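Local coordinates for organic hydroperoxide resistance protein (Deinococcus radiodurans, PDB 1USP) that probably detoxifies organic hydroperoxides by reducing them with a reactive cysteine pair, as in other members of the OsmC/Ohr family, at residues Ala110-His115 against Arg134-Arg138. Sequence-based numbering, arbitrary orientation.
Sequences AEGLMH and RLKVR
Leu135 opens the contact by laying CD1 over one face of the His115 ring, 4.2 Å from ND1 and offset toward the rim. This is helix-on-sheet packing in the OsmC/Ohr fold: 110-115, part of helix 107-120, packs on strand 134-137, an edge strand of its sheet within this chain, the two segment axes approaching to 8.5 Å with their directions 151° apart. The same CD1 also meets the backbone, 4.0 Å from Met114 O, while CD2 comes to 4.4 Å from Met114 CE; Phe58 of helix 46-68 touches the side chains of both Leu135 and Met114.

At Lys136 the backbone does the work. Met114, a selenomethionine, bends at chi2 and again at chi3 (-81°), and the hooked chain brings CE to 3.4 Å from Lys136 O. The lysine's CB points away from the helix, and NZ forms salt bridges with Glu97 and Glu99 on strand 91-101.

Val137 then pushes both methyls at the helix. CG2 fits between two side chains one helical turn or so apart, 3.6 Å from Met114 CG and 3.8 Å from Glu111 CG, where the glutamate crosses the valine at about a right angle before its OE2 forms a salt bridge with Arg107. That arginine also hydrogen-bonds Val137 O, tying the strand end back to the start of the helix. The other methyl, CG1, lies anti to the backbone N (chi1 167°) and packs against Ala110 CB at 3.6 Å.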
loop_
_atom_site.group_PDB
_atom_site.type_symbol
_atom_site.label_atom_id
_atom_site.label_comp_id
_atom_site.label_asym_id
_atom_site.label_seq_id
_atom_site.Cartn_x
_atom_site.Cartn_y
_atom_site.Cartn_z
ATOM N N ALA A 110 -3.232 -1.120 25.506
ATOM C CA ALA A 110 -3.512 -0.938 24.089
ATOM C C ALA A 110 -2.494 0.040 23.495
ATOM O O ALA A 110 -1.996 -0.164 22.397
ATOM C CB ALA A 110 -4.934 -0.423 23.900
ATOM N N GLU A 111 -2.167 1.089 24.241
ATOM C CA GLU A 111 -1.223 2.085 23.761
ATOM C C GLU A 111 0.155 1.460 23.644
ATOM O O GLU A 111 0.808 1.641 22.637
ATOM C CB GLU A 111 -1.225 3.319 24.647
ATOM C CG GLU A 111 -2.483 4.172 24.494
ATOM C CD GLU A 111 -2.495 5.365 25.424
ATOM O OE1 GLU A 111 -1.633 5.440 26.316
ATOM O OE2 GLU A 111 -3.367 6.231 25.256
ATOM N N GLY A 112 0.562 0.680 24.645
ATOM C CA GLY A 112 1.760 -0.144 24.561
ATOM C C GLY A 112 1.873 -0.940 23.272
ATOM O O GLY A 112 2.911 -0.940 22.607
ATOM N N LEU A 113 0.797 -1.619 22.912
ATOM C CA LEU A 113 0.794 -2.466 21.724
ATOM C C LEU A 113 0.938 -1.655 20.437
ATOM O O LEU A 113 1.606 -2.089 19.527
ATOM C CB LEU A 113 -0.509 -3.242 21.644
ATOM C CG LEU A 113 -0.684 -4.271 22.749
ATOM C CD1 LEU A 113 -2.049 -4.871 22.653
ATOM C CD2 LEU A 113 0.403 -5.330 22.641
HETATM N N MSE A 114 0.306 -0.490 20.380
HETATM C CA MSE A 114 0.364 0.358 19.194
HETATM C C MSE A 114 1.792 0.818 18.953
HETATM O O MSE A 114 2.241 0.890 17.822
HETATM C CB MSE A 114 -0.542 1.584 19.334
HETATM C CG MSE A 114 -2.060 1.319 19.278
HETATM SE SE MSE A 114 -2.670 0.437 17.658
HETATM C CE MSE A 114 -2.723 2.025 16.492
ATOM N N HIS A 115 2.517 1.140 20.022
ATOM C CA HIS A 115 3.892 1.609 19.853
ATOM C C HIS A 115 4.821 0.474 19.443
ATOM O O HIS A 115 5.691 0.645 18.581
ATOM C CB HIS A 115 4.376 2.284 21.139
ATOM C CG HIS A 115 3.749 3.621 21.382
ATOM N ND1 HIS A 115 4.302 4.791 20.925
ATOM C CD2 HIS A 115 2.601 3.969 22.007
ATOM C CE1 HIS A 115 3.546 5.808 21.296
ATOM N NE2 HIS A 115 2.504 5.337 21.950
ATOM N N ARG A 134 -0.147 9.244 12.890
ATOM C CA ARG A 134 -0.834 9.425 14.154
ATOM C C ARG A 134 -1.305 8.077 14.653
ATOM O O ARG A 134 -2.041 7.388 13.951
ATOM C CB ARG A 134 -2.031 10.358 13.961
ATOM C CG ARG A 134 -1.647 11.747 13.491
ATOM C CD ARG A 134 -2.791 12.752 13.455
ATOM N NE ARG A 134 -3.800 12.479 12.418
ATOM C CZ ARG A 134 -3.612 12.631 11.108
ATOM N NH1 ARG A 134 -2.459 13.059 10.636
ATOM N NH2 ARG A 134 -4.595 12.342 10.258
ATOM N N LEU A 135 -0.880 7.698 15.852
ATOM C CA LEU A 135 -1.317 6.459 16.504
ATOM C C LEU A 135 -2.378 6.769 17.544
ATOM O O LEU A 135 -2.176 7.622 18.414
ATOM C CB LEU A 135 -0.164 5.775 17.220
ATOM C CG LEU A 135 1.084 5.436 16.413
ATOM C CD1 LEU A 135 2.139 4.856 17.317
ATOM C CD2 LEU A 135 0.730 4.494 15.290
ATOM N N LYS A 136 -3.485 6.041 17.466
ATOM C CA LYS A 136 -4.653 6.285 18.296
ATOM C C LYS A 136 -5.157 4.970 18.875
ATOM O O LYS A 136 -4.973 3.905 18.291
ATOM C CB LYS A 136 -5.768 6.954 17.473
ATOM C CG LYS A 136 -5.314 8.188 16.663
ATOM C CD LYS A 136 -6.469 9.104 16.145
ATOM C CE LYS A 136 -7.863 8.467 16.236
ATOM N NZ LYS A 136 -8.905 9.181 15.433
ATOM N N VAL A 137 -5.790 5.051 20.034
ATOM C CA VAL A 137 -6.490 3.915 20.617
ATOM C C VAL A 137 -7.921 4.373 20.893
ATOM O O VAL A 137 -8.139 5.420 21.488
ATOM C CB VAL A 137 -5.802 3.433 21.917
ATOM C CG1 VAL A 137 -6.698 2.463 22.679
ATOM C CG2 VAL A 137 -4.456 2.790 21.595
ATOM N N ARG A 138 -8.886 3.603 20.416
ATOM C CA ARG A 138 -10.292 3.825 20.728
ATOM C C ARG A 138 -10.656 2.921 21.922
ATOM O O ARG A 138 -11.400 3.332 22.818
ATOM C CB ARG A 138 -11.124 3.521 19.474
ATOM C CG ARG A 138 -12.628 3.688 19.611
ATOM C CD ARG A 138 -13.405 3.352 18.331
ATOM N NE ARG A 138 -13.208 1.956 17.937
ATOM C CZ ARG A 138 -14.033 1.240 17.173
ATOM N NH1 ARG A 138 -15.153 1.761 16.687
ATOM N NH2 ARG A 138 -13.726 -0.024 16.886
#